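Long-range contacts in carboxylesterase (Uncultured bacterium, PDB 5GMX), which probably hydrolyses carboxylic esters as a family VIII carboxylesterase of the serine beta-lactamase fold, and also acts on oxyimino cephalosporins: residues D64-Y70 against R212-M216; G270-A276 against G358-A362. All coordinates share one frame; numbering follows the deposited sequence.

Contact 1 of 2, residues D64-Y70 against R212-M216; sequences DTLINTY and RVAEM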
# COMPACT_ATOMS: atom_id res chain seq x y z
N ASP A 64 2.91 12.41 15.31
CA ASP A 64 3.15 12.65 13.88
C ASP A 64 4.32 11.85 13.30
O ASP A 64 4.77 12.14 12.19
CB ASP A 64 3.38 14.15 13.65
CG ASP A 64 4.65 14.67 14.31
OD1 ASP A 64 5.23 13.94 15.15
OD2 ASP A 64 5.04 15.82 14.03
N THR A 65 4.80 10.86 14.04
CA THR A 65 5.93 10.05 13.58
C THR A 65 5.56 9.25 12.33
O THR A 65 4.46 8.69 12.23
CB THR A 65 6.42 9.10 14.71
OG1 THR A 65 6.98 9.88 15.77
CG2 THR A 65 7.48 8.13 14.19
N LEU A 66 6.47 9.22 11.36
CA LEU A 66 6.29 8.48 10.11
C LEU A 66 7.26 7.30 9.99
O LEU A 66 8.34 7.31 10.56
CB LEU A 66 6.49 9.41 8.91
CG LEU A 66 5.59 10.65 8.84
CD1 LEU A 66 6.18 11.62 7.86
CD2 LEU A 66 4.17 10.26 8.43
N ILE A 67 6.87 6.30 9.20
CA ILE A 67 7.74 5.16 8.92
C ILE A 67 7.47 4.65 7.50
O ILE A 67 6.37 4.81 6.97
CB ILE A 67 7.52 4.01 9.95
CG1 ILE A 67 8.66 2.99 9.92
CG2 ILE A 67 6.17 3.33 9.76
CD1 ILE A 67 10.04 3.56 10.24
N ASN A 68 8.49 4.07 6.88
CA ASN A 68 8.31 3.40 5.60
C ASN A 68 7.31 2.26 5.74
O ASN A 68 7.39 1.46 6.67
CB ASN A 68 9.65 2.88 5.08
CG ASN A 68 9.61 2.52 3.61
OD1 ASN A 68 9.89 3.35 2.76
ND2 ASN A 68 9.24 1.27 3.31
N THR A 69 6.34 2.19 4.83
CA THR A 69 5.29 1.18 4.93
C THR A 69 5.40 0.08 3.87
O THR A 69 4.56 -0.81 3.82
CB THR A 69 3.90 1.81 4.81
OG1 THR A 69 3.78 2.46 3.54
CG2 THR A 69 3.67 2.84 5.93
N TYR A 70 6.44 0.15 3.05
CA TYR A 70 6.67 -0.82 1.98
C TYR A 70 5.41 -1.07 1.15
O TYR A 70 4.76 -0.11 0.75
CB TYR A 70 7.21 -2.12 2.56
CG TYR A 70 8.62 -1.92 3.08
CD1 TYR A 70 9.69 -1.87 2.21
CD2 TYR A 70 8.86 -1.72 4.44
CE1 TYR A 70 10.98 -1.66 2.67
CE2 TYR A 70 10.14 -1.51 4.91
CZ TYR A 70 11.20 -1.49 4.02
OH TYR A 70 12.48 -1.28 4.47
N ARG A 212 10.39 13.79 10.92
CA ARG A 212 9.37 12.98 11.58
C ARG A 212 9.60 11.47 11.42
O ARG A 212 8.93 10.67 12.07
CB ARG A 212 7.98 13.33 11.04
CG ARG A 212 7.58 14.78 11.29
CD ARG A 212 6.41 15.18 10.40
NE ARG A 212 5.30 14.24 10.56
CZ ARG A 212 4.23 14.22 9.78
NH1 ARG A 212 4.11 15.09 8.79
NH2 ARG A 212 3.28 13.33 10.00
N VAL A 213 10.53 11.09 10.55
CA VAL A 213 10.70 9.67 10.23
C VAL A 213 11.38 8.89 11.36
O VAL A 213 12.43 9.29 11.86
CB VAL A 213 11.50 9.47 8.93
CG1 VAL A 213 11.64 7.99 8.61
CG2 VAL A 213 10.80 10.16 7.79
N ALA A 214 10.76 7.79 11.76
CA ALA A 214 11.36 6.89 12.74
C ALA A 214 12.39 6.02 12.04
O ALA A 214 12.48 6.03 10.82
CB ALA A 214 10.29 6.02 13.39
N GLU A 215 13.15 5.26 12.82
CA GLU A 215 14.20 4.41 12.26
C GLU A 215 13.67 3.02 11.98
O GLU A 215 13.10 2.37 12.86
CB GLU A 215 15.39 4.35 13.22
CG GLU A 215 16.51 3.43 12.76
CD GLU A 215 17.55 3.19 13.86
OE1 GLU A 215 17.30 3.59 15.02
OE2 GLU A 215 18.62 2.62 13.54
N MSE A 216 13.85 2.55 10.75
CA MSE A 216 13.41 1.21 10.40
C MSE A 216 14.36 0.16 10.97
O MSE A 216 15.58 0.32 10.91
CB MSE A 216 13.31 1.05 8.89
CG MSE A 216 12.75 -0.31 8.50
SE MSE A 216 10.84 -0.40 8.93
CE MSE A 216 10.30 0.88 7.63
O HOH W 1 9.14 11.05 15.48

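Contact 2 of 2, residues G270-A276 against G358-A362; sequences GNGRGIA and GMGYA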
# COMPACT_ATOMS: atom_id res chain seq x y z
N GLY A 270 4.37 6.86 6.18
CA GLY A 270 3.08 7.07 6.81
C GLY A 270 3.00 6.50 8.20
O GLY A 270 4.00 6.09 8.78
N ASN A 271 1.79 6.52 8.75
CA ASN A 271 1.52 5.90 10.04
C ASN A 271 0.13 5.29 10.03
O ASN A 271 -0.60 5.42 9.04
CB ASN A 271 1.66 6.92 11.17
CG ASN A 271 0.89 8.20 10.90
OD1 ASN A 271 -0.26 8.17 10.47
ND2 ASN A 271 1.53 9.34 11.16
N GLY A 272 -0.24 4.65 11.14
CA GLY A 272 -1.52 3.97 11.25
C GLY A 272 -2.72 4.87 11.03
O GLY A 272 -3.74 4.45 10.47
N ARG A 273 -2.62 6.12 11.46
CA ARG A 273 -3.72 7.07 11.32
C ARG A 273 -4.00 7.42 9.85
O ARG A 273 -5.16 7.43 9.43
CB ARG A 273 -3.45 8.35 12.12
CG ARG A 273 -4.58 9.38 12.05
CD ARG A 273 -4.39 10.51 13.06
NE ARG A 273 -3.05 11.06 12.96
CZ ARG A 273 -2.11 10.94 13.89
NH1 ARG A 273 -2.36 10.31 15.03
NH2 ARG A 273 -0.91 11.47 13.68
N GLY A 274 -2.95 7.70 9.08
CA GLY A 274 -3.13 8.03 7.67
C GLY A 274 -3.75 6.88 6.88
O GLY A 274 -4.72 7.06 6.11
N ILE A 275 -3.21 5.69 7.12
CA ILE A 275 -3.69 4.47 6.48
C ILE A 275 -5.15 4.22 6.81
O ILE A 275 -5.97 3.94 5.92
CB ILE A 275 -2.85 3.25 6.91
CG1 ILE A 275 -1.39 3.44 6.51
CG2 ILE A 275 -3.41 1.97 6.31
CD1 ILE A 275 -0.46 2.40 7.14
N ALA A 276 -5.47 4.33 8.10
CA ALA A 276 -6.83 4.08 8.56
C ALA A 276 -7.81 5.11 8.03
O ALA A 276 -8.98 4.81 7.86
CB ALA A 276 -6.88 4.06 10.08
N GLY A 358 -12.39 0.66 8.60
CA GLY A 358 -11.09 0.77 7.96
C GLY A 358 -10.03 0.66 9.03
O GLY A 358 -10.21 1.16 10.14
N MSE A 359 -8.91 0.03 8.72
CA MSE A 359 -7.89 -0.18 9.74
C MSE A 359 -6.49 0.04 9.19
O MSE A 359 -6.20 -0.35 8.05
CB MSE A 359 -8.00 -1.59 10.33
CG MSE A 359 -7.00 -1.84 11.45
SE MSE A 359 -7.07 -3.66 12.23
CE MSE A 359 -9.00 -3.78 12.52
N GLY A 360 -5.64 0.66 10.00
CA GLY A 360 -4.27 0.92 9.59
C GLY A 360 -3.24 0.62 10.68
O GLY A 360 -3.48 0.88 11.85
N TYR A 361 -2.10 0.07 10.28
CA TYR A 361 -1.07 -0.27 11.26
C TYR A 361 0.33 -0.15 10.67
O TYR A 361 0.62 -0.69 9.58
CB TYR A 361 -1.34 -1.68 11.81
CG TYR A 361 -0.26 -2.24 12.71
CD1 TYR A 361 0.15 -1.58 13.86
CD2 TYR A 361 0.31 -3.47 12.42
CE1 TYR A 361 1.15 -2.11 14.68
CE2 TYR A 361 1.28 -4.02 13.24
CZ TYR A 361 1.71 -3.33 14.35
OH TYR A 361 2.69 -3.90 15.12
N ALA A 362 1.19 0.61 11.35
CA ALA A 362 2.55 0.84 10.85
C ALA A 362 3.55 0.89 12.00
O ALA A 362 3.32 1.56 13.00
CB ALA A 362 2.61 2.13 10.04

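Contact 1 of 2, residues D64-Y70 against R212-M216
Leu66 and Val213 form a single beta bridge of parallel type, with their CA atoms 4.6 Å apart: Leu66 N donates to Arg212 O at 2.9 Å, and Ala214 N returns the bond to Leu66 O at 2.7 Å. The side chain of Arg212 closes the start of this pairing. Its chain folds back at chi3 (54°), which brings the guanidinium side-on to the carbonyl of Asp64. NE and NH2 of Arg212 both donate to Asp64 O, at 2.7 and 2.9 Å, and that oxygen lies within the guanidinium plane. CD1 of Leu66 rests over the middle of one face of the same group, so hydrogen bonds at the edge and an apolar lid together fix its rotation. The Asp64 carboxylate adds only a long salt bridge, OD2 to Arg212 NE, set well out of the guanidinium plane and therefore a matter of charge alone. NH1 pairs with Glu209, and NH2 has a second acceptor in Asn199 O.

Farther along, Met216, a selenomethionine, hooks back through two bends so that its terminal methyl enters between Ile67, Asn68 and Tyr70. The packing there is tight: Met216 CE lies 3.1 Å from Asn68 O and 3.5 Å from Ile67 CG1, and it meets Tyr70 CE2 obliquely at 3.6 Å. Asn68 ND2 sits above the centre of the Tyr70 ring and donates to Ala266 O, while Asn68 OD1 accepts from Trp258 NE1 and Tyr70 OH bonds to Thr249 O. Tyr70 touches the bound phenylmethanesulfonic acid, so Met216 packs on a residue of the ligand pocket. Helix 250-253 covers Met216 through Ala250 and Ala253, the latter also touching Tyr70, and strand 67-68 pairs with strand 269-270.

Contact 2 of 2, residues G270-A276 against G358-A362
Gly270 O skirts the methyl of Ala362, and Asn271 comes closer, its CA lying 3.9 Å from Ala362 CB. Asn271 is the N-cap of the helix that follows. Its OD1 accepts from Gly274 N at 3.1 Å with a nearly straight bond (164°), tying down the first turn, while ND2 reaches outside the contact to Asp200 and to Thr65 O. Segment 272-276 of the helix runs roughly antiparallel to strand 358-362 (152°), the axes approaching to 5.9 Å.

That closeness rests mainly on Gly360, where Gly272 O, Ala276 N and Ile275 CB take up the space a CB would need; Gly272 plays the lesser part. Gly272 O lies 3.7 Å from Gly360 CA and is also the acceptor for Ala276 N, one turn later. No hydrogen bond passes directly between the two segments, though Ser35 OG of strand 33-40 bonds to both Gly272 N and Ala362 O.

Ile275 lies along the strand from Met359 to Ala362. With chi1 at -61°, CG2 is anti to the backbone N and settles on Gly360 CA at 3.5 Å, while the CG1 arm carries Ile275 CD1 toward Ala362 CB at 4.2 Å. Thr72 and Met76 of helix 72-86 also touch the isoleucine. At Ala276 the methyl CB drops onto the strand backbone, 3.6 Å from Gly360 N.

Met359 and Tyr361 turn away from this interface and pack against helix 374-385. Strand 357-363, paired on its two flanks with strands 33-40 and 348-352, is thus covered by a helix on each face, the helix-sheet-helix layering of the alpha/beta domain in serine beta-lactamases and their esterase relatives.

In the fold
The centres of the two contacts are 12 Å apart, and they are joined directly. Ile67 N probably donates to Gly270 O at 2.9 Å, and Asn271 ND2 probably bonds to Thr65 O at 3.2 Å. Ile67 CG2 also packs 3.8 Å from Ala362 CB, so the small three-stranded sheet abuts the C-terminal end of strand 357-363, an inner strand of the large sheet. Contact 1 reaches the ligand pocket, probably the active site: the Tyr70 side chain is about 3 Å from phenylmethanesulfonic acid (nearest atoms), near but not touching the pocket residues Ser71 and Lys74, which fit an SxxK pattern. In contact 2 the Ile275 side chain is about 12 Å from the ligand (nearest atoms).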